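Long-range contacts in putative NADH-flavin reductase (Streptococcus pneumoniae TIGR4, PDB 4R01), which probably binds NAD(P)H through a Rossmann fold and is a putative oxidoreductase, possibly reducing flavin with NADH: residues A[153-158]-A[180-185]; A[160-165]-A[184-189]. One frame throughout, in Å; residues are numbered along the deposited sequence.

Contact 1. Residues A[153-158]-A[180-185]; sequences VDFIPD and SQISYA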
loop_
_atom_site.group_PDB
_atom_site.type_symbol
_atom_site.label_atom_id
_atom_site.label_comp_id
_atom_site.label_asym_id
_atom_site.label_seq_id
_atom_site.Cartn_x
_atom_site.Cartn_y
_atom_site.Cartn_z
ATOM N N VAL A 153 1.579 -10.321 -9.232
ATOM C CA VAL A 153 0.273 -10.097 -8.624
ATOM C C VAL A 153 -0.760 -9.757 -9.689
ATOM O O VAL A 153 -1.837 -10.351 -9.739
ATOM C CB VAL A 153 0.328 -8.967 -7.582
ATOM C CG1 VAL A 153 -1.073 -8.621 -7.095
ATOM C CG2 VAL A 153 1.230 -9.367 -6.427
ATOM N N ASP A 154 -0.415 -8.802 -10.544
ATOM C CA ASP A 154 -1.261 -8.437 -11.669
ATOM C C ASP A 154 -0.794 -9.184 -12.917
ATOM O O ASP A 154 0.223 -8.837 -13.519
ATOM C CB ASP A 154 -1.238 -6.925 -11.896
ATOM C CG ASP A 154 -2.374 -6.452 -12.782
ATOM O OD1 ASP A 154 -3.409 -7.149 -12.857
ATOM O OD2 ASP A 154 -2.238 -5.375 -13.398
ATOM N N PHE A 155 -1.516 -10.203 -13.317
ATOM C CA PHE A 155 -1.180 -11.064 -14.428
ATOM C C PHE A 155 -2.129 -10.762 -15.571
ATOM O O PHE A 155 -3.310 -10.994 -15.489
ATOM C CB PHE A 155 -1.342 -12.504 -13.965
ATOM C CG PHE A 155 -0.611 -13.517 -14.761
ATOM C CD1 PHE A 155 0.472 -13.190 -15.522
ATOM C CD2 PHE A 155 -1.020 -14.808 -14.733
ATOM C CE1 PHE A 155 1.132 -14.133 -16.243
ATOM C CE2 PHE A 155 -0.363 -15.758 -15.437
ATOM C CZ PHE A 155 0.718 -15.423 -16.193
ATOM N N ILE A 156 -1.601 -10.220 -16.641
ATOM C CA ILE A 156 -2.434 -9.641 -17.690
ATOM C C ILE A 156 -2.328 -10.385 -19.024
ATOM O O ILE A 156 -1.267 -10.396 -19.653
ATOM C CB ILE A 156 -2.075 -8.155 -17.908
ATOM C CG1 ILE A 156 -2.090 -7.405 -16.572
ATOM C CG2 ILE A 156 -3.032 -7.509 -18.893
ATOM C CD1 ILE A 156 -1.269 -6.132 -16.563
ATOM N N PRO A 157 -3.441 -11.011 -19.453
ATOM C CA PRO A 157 -3.563 -11.821 -20.674
ATOM C C PRO A 157 -3.015 -11.150 -21.930
ATOM O O PRO A 157 -2.097 -11.680 -22.553
ATOM C CB PRO A 157 -5.072 -12.030 -20.797
ATOM C CG PRO A 157 -5.552 -12.021 -19.402
ATOM C CD PRO A 157 -4.703 -10.995 -18.690
ATOM N N ASP A 158 -3.573 -10.006 -22.303
ATOM C CA ASP A 158 -3.146 -9.340 -23.526
ATOM C C ASP A 158 -2.294 -8.114 -23.226
ATOM O O ASP A 158 -2.317 -7.130 -23.965
ATOM C CB ASP A 158 -4.360 -8.959 -24.370
ATOM C CG ASP A 158 -5.137 -10.172 -24.843
ATOM O OD1 ASP A 158 -4.646 -10.870 -25.755
ATOM O OD2 ASP A 158 -6.229 -10.433 -24.296
ATOM N N SER A 180 4.074 -4.974 -8.924
ATOM C CA SER A 180 4.188 -6.368 -9.329
ATOM C C SER A 180 3.166 -6.701 -10.413
ATOM O O SER A 180 2.011 -7.005 -10.116
ATOM C CB SER A 180 4.004 -7.295 -8.128
ATOM O OG SER A 180 4.036 -8.653 -8.529
ATOM N N GLN A 181 3.597 -6.630 -11.669
ATOM C CA GLN A 181 2.735 -6.953 -12.801
ATOM C C GLN A 181 3.544 -7.637 -13.893
ATOM O O GLN A 181 4.762 -7.478 -13.954
ATOM C CB GLN A 181 2.063 -5.696 -13.359
ATOM C CG GLN A 181 3.041 -4.704 -13.971
ATOM C CD GLN A 181 2.352 -3.537 -14.650
ATOM O OE1 GLN A 181 1.820 -2.645 -13.993
ATOM N NE2 GLN A 181 2.369 -3.536 -15.977
ATOM N N ILE A 182 2.871 -8.406 -14.743
ATOM C CA ILE A 182 3.518 -8.983 -15.919
ATOM C C ILE A 182 2.479 -9.448 -16.939
ATOM O O ILE A 182 1.377 -9.867 -16.578
ATOM C CB ILE A 182 4.452 -10.164 -15.541
ATOM C CG1 ILE A 182 5.420 -10.475 -16.686
ATOM C CG2 ILE A 182 3.650 -11.398 -15.137
ATOM C CD1 ILE A 182 6.477 -11.497 -16.334
ATOM N N SER A 183 2.828 -9.346 -18.216
ATOM C CA SER A 183 1.954 -9.806 -19.289
ATOM C C SER A 183 2.104 -11.309 -19.478
ATOM O O SER A 183 3.105 -11.893 -19.063
ATOM C CB SER A 183 2.272 -9.079 -20.593
ATOM O OG SER A 183 3.577 -9.399 -21.041
ATOM N N TYR A 184 1.109 -11.933 -20.100
ATOM C CA TYR A 184 1.195 -13.353 -20.419
ATOM C C TYR A 184 2.371 -13.605 -21.355
ATOM O O TYR A 184 3.080 -14.600 -21.216
ATOM C CB TYR A 184 -0.107 -13.858 -21.045
ATOM C CG TYR A 184 -1.171 -14.247 -20.038
ATOM C CD1 TYR A 184 -1.217 -13.658 -18.778
ATOM C CD2 TYR A 184 -2.124 -15.216 -20.342
ATOM C CE1 TYR A 184 -2.185 -14.012 -17.856
ATOM C CE2 TYR A 184 -3.096 -15.580 -19.425
ATOM C CZ TYR A 184 -3.121 -14.974 -18.182
ATOM O OH TYR A 184 -4.084 -15.329 -17.262
ATOM N N ALA A 185 2.587 -12.684 -22.288
ATOM C CA ALA A 185 3.686 -12.795 -23.245
ATOM C C ALA A 185 5.052 -12.792 -22.553
ATOM O O ALA A 185 5.871 -13.682 -22.785
ATOM C CB ALA A 185 3.607 -11.672 -24.268
HETATM O O HOH W 1 0.643 -11.037 -22.953
#
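Strands 154-156 and 181-183 form a two-stranded parallel ladder beside the main Rossmann sheet of this NAD(P)H-binding domain, to whose strand 203-209 Gln-181 is hydrogen-bonded through the backbone at Glu-209; Asp-154 touches Gln-181, Phe-155 Ile-182 and Ile-156 Ser-183, and the strands run nearly parallel. Asp-154 N to Ser-180 O, Ile-182 N to Asp-154 O and Ile-156 N to Ile-182 O zip the strands together. The ladder is extended at one end by the side chain of Ser-180, whose OG takes the N-H of Val-153 at 3.1 Å and 175°, and at the other by Tyr-184 N, 2.9 Å from Ile-156 O.

Tyr-184, the first helical residue, swings CG beside its own backbone N (chi1 -84°), which lays the ring between two partners. CA of Pro-157 stands 3.5 Å from the centroid over one face, a CH-pi contact. CE1 of Tyr-184 in turn lies over the centre of the Phe-155 ring, the two planes inclined at 40°. Water 1 joins Pro-157 O (2.8 Å) to Ala-185 N (2.6 Å). Tyr-184 OH reaches Asp-72 of the second subunit, and Asp-154 pairs with Lys-129 there. The polar ladder thus fixes the strand register, while the rings pack the strand-to-helix turn beside a subunit interface.

Contact 2. Residues A[160-165]-A[184-189]; sequences EKTGNY and YADYAI
Asp-186, with Ile-189 one helical turn later, carries most of the contact between the start of helix 184-196 and segment 160-165, a loop that runs into strand 165-168 at Tyr-165; Lys-161 and Tyr-165 cover the pair from the loop side. The carboxylate of Asp-186 is gripped by three donors from two successive loop residues. OD1 takes Gly-163 N at 2.7 Å, on its syn side and 25° out of the carboxylate plane. OD2 takes Thr-162 N at 2.9 Å, again syn but closer to the plane, and also the hydroxyl OG1 of Thr-162 at 2.8 Å, which arrives from above the plane. With chi1 at 77°, Thr-162 OG1 sits between its own backbone N and carbonyl carbon, where it can donate to Asp-186 while accepting from Asn-164 N (3.1 Å) in an ST turn.

Ile-189 meets the loop through both branches: CG2 approaches Tyr-165 CE1 at 4.1 Å, and CD1 lies 4.3 Å from Gly-163 CA. Tyr-165 reaches past it, its OH bonded to Asp-193 further along the helix. On the other flank Lys-161 CB rests 3.7 Å from Ala-185 CB, an aliphatic contact from which the amino end leads away. Two backbone N-H groups and a hydroxyl converging on one carboxylate would be expected to stabilise its negative charge, so the irregular loop 160-164 is tied to the helix by directional bonds, with apolar packing at its flanks.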
loop_
_atom_site.group_PDB
_atom_site.type_symbol
_atom_site.label_atom_id
_atom_site.label_comp_id
_atom_site.label_asym_id
_atom_site.label_seq_id
_atom_site.Cartn_x
_atom_site.Cartn_y
_atom_site.Cartn_z
ATOM N N GLU A 160 1.090 -5.785 -22.801
ATOM C CA GLU A 160 2.171 -5.474 -23.727
ATOM C C GLU A 160 3.380 -6.379 -23.505
ATOM O O GLU A 160 3.816 -6.585 -22.372
ATOM C CB GLU A 160 2.573 -4.001 -23.583
ATOM C CG GLU A 160 3.693 -3.548 -24.509
ATOM C CD GLU A 160 4.021 -2.066 -24.358
ATOM O OE1 GLU A 160 3.296 -1.361 -23.625
ATOM O OE2 GLU A 160 5.011 -1.612 -24.967
ATOM N N LYS A 161 3.911 -6.927 -24.594
ATOM C CA LYS A 161 5.129 -7.727 -24.534
ATOM C C LYS A 161 6.349 -6.813 -24.466
ATOM O O LYS A 161 6.840 -6.345 -25.494
ATOM C CB LYS A 161 5.230 -8.657 -25.746
ATOM C CG LYS A 161 6.444 -9.570 -25.724
ATOM C CD LYS A 161 6.884 -9.947 -27.129
ATOM C CE LYS A 161 6.093 -11.133 -27.666
ATOM N NZ LYS A 161 6.051 -11.155 -29.159
ATOM N N THR A 162 6.831 -6.556 -23.254
ATOM C CA THR A 162 7.958 -5.646 -23.060
ATOM C C THR A 162 9.283 -6.314 -23.400
ATOM O O THR A 162 10.197 -5.673 -23.914
ATOM C CB THR A 162 8.024 -5.126 -21.611
ATOM O OG1 THR A 162 8.554 -6.147 -20.755
ATOM C CG2 THR A 162 6.643 -4.723 -21.127
ATOM N N GLY A 163 9.384 -7.604 -23.100
ATOM C CA GLY A 163 10.605 -8.347 -23.345
ATOM C C GLY A 163 11.581 -8.282 -22.184
ATOM O O GLY A 163 12.573 -9.011 -22.158
ATOM N N ASN A 164 11.303 -7.410 -21.222
ATOM C CA ASN A 164 12.167 -7.260 -20.058
ATOM C C ASN A 164 11.464 -7.670 -18.771
ATOM O O ASN A 164 10.603 -6.950 -18.264
ATOM C CB ASN A 164 12.667 -5.820 -19.941
ATOM C CG ASN A 164 13.519 -5.403 -21.123
ATOM O OD1 ASN A 164 13.273 -4.371 -21.746
ATOM N ND2 ASN A 164 14.530 -6.206 -21.436
ATOM N N TYR A 165 11.837 -8.830 -18.245
ATOM C CA TYR A 165 11.229 -9.337 -17.025
ATOM C C TYR A 165 12.271 -9.503 -15.925
ATOM O O TYR A 165 13.473 -9.401 -16.173
ATOM C CB TYR A 165 10.526 -10.673 -17.292
ATOM C CG TYR A 165 11.480 -11.819 -17.544
ATOM C CD1 TYR A 165 12.006 -12.045 -18.809
ATOM C CD2 TYR A 165 11.858 -12.673 -16.516
ATOM C CE1 TYR A 165 12.884 -13.086 -19.042
ATOM C CE2 TYR A 165 12.735 -13.717 -16.740
ATOM C CZ TYR A 165 13.243 -13.919 -18.004
ATOM O OH TYR A 165 14.115 -14.957 -18.230
ATOM N N TYR A 184 1.109 -11.933 -20.100
ATOM C CA TYR A 184 1.195 -13.353 -20.419
ATOM C C TYR A 184 2.371 -13.605 -21.355
ATOM O O TYR A 184 3.080 -14.600 -21.216
ATOM C CB TYR A 184 -0.107 -13.858 -21.045
ATOM C CG TYR A 184 -1.171 -14.247 -20.038
ATOM C CD1 TYR A 184 -1.217 -13.658 -18.778
ATOM C CD2 TYR A 184 -2.124 -15.216 -20.342
ATOM C CE1 TYR A 184 -2.185 -14.012 -17.856
ATOM C CE2 TYR A 184 -3.096 -15.580 -19.425
ATOM C CZ TYR A 184 -3.121 -14.974 -18.182
ATOM O OH TYR A 184 -4.084 -15.329 -17.262
ATOM N N ALA A 185 2.587 -12.684 -22.288
ATOM C CA ALA A 185 3.686 -12.795 -23.245
ATOM C C ALA A 185 5.052 -12.792 -22.553
ATOM O O ALA A 185 5.871 -13.682 -22.785
ATOM C CB ALA A 185 3.607 -11.672 -24.268
ATOM N N ASP A 186 5.294 -11.797 -21.703
ATOM C CA ASP A 186 6.561 -11.712 -20.977
ATOM C C ASP A 186 6.756 -12.903 -20.039
ATOM O O ASP A 186 7.877 -13.382 -19.857
ATOM C CB ASP A 186 6.642 -10.401 -20.190
ATOM C CG ASP A 186 6.959 -9.208 -21.074
ATOM O OD1 ASP A 186 7.695 -9.384 -22.070
ATOM O OD2 ASP A 186 6.478 -8.095 -20.775
ATOM N N TYR A 187 5.660 -13.382 -19.456
ATOM C CA TYR A 187 5.691 -14.544 -18.574
ATOM C C TYR A 187 6.118 -15.795 -19.337
ATOM O O TYR A 187 6.925 -16.586 -18.845
ATOM C CB TYR A 187 4.319 -14.755 -17.928
ATOM C CG TYR A 187 4.198 -15.997 -17.072
ATOM C CD1 TYR A 187 4.529 -15.971 -15.724
ATOM C CD2 TYR A 187 3.728 -17.191 -17.608
ATOM C CE1 TYR A 187 4.411 -17.104 -14.936
ATOM C CE2 TYR A 187 3.607 -18.325 -16.833
ATOM C CZ TYR A 187 3.948 -18.277 -15.498
ATOM O OH TYR A 187 3.826 -19.411 -14.727
ATOM N N ALA A 188 5.575 -15.966 -20.540
ATOM C CA ALA A 188 5.936 -17.098 -21.387
ATOM C C ALA A 188 7.426 -17.069 -21.705
ATOM O O ALA A 188 8.095 -18.100 -21.678
ATOM C CB ALA A 188 5.116 -17.094 -22.673
ATOM N N ILE A 189 7.939 -15.878 -21.996
ATOM C CA ILE A 189 9.359 -15.703 -22.277
ATOM C C ILE A 189 10.207 -16.193 -21.106
ATOM O O ILE A 189 11.162 -16.946 -21.293
ATOM C CB ILE A 189 9.699 -14.230 -22.578
ATOM C CG1 ILE A 189 8.993 -13.776 -23.858
ATOM C CG2 ILE A 189 11.202 -14.042 -22.706
ATOM C CD1 ILE A 189 9.315 -12.354 -24.263
#

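In the fold
Contact 1 is buried and contact 2 lies at the surface, their centres about 8 Å apart, yet both use the beginning of helix 184-196 and share Tyr-184 and Ala-185. Strand pairing and aromatic packing dominate in 153-158 with 180-185, whereas a side-chain carboxylate receiving loop donors dominates in 160-165 with 184-189. The two join at Ser-183, the helix N-cap: its OG is hydrogen-bonded to Asp-186 N and, probably, to Glu-160 O at 3.1 Å. Deeper in, Phe-155 meets the Tyr-187 ring edge-to-face. Only contact 1 makes extensive use of the second subunit; both lie against strand 203-209, Gln-181 hydrogen-bonded to Glu-209, Thr-162 and Tyr-165 packing on Glu-209 and Leu-207.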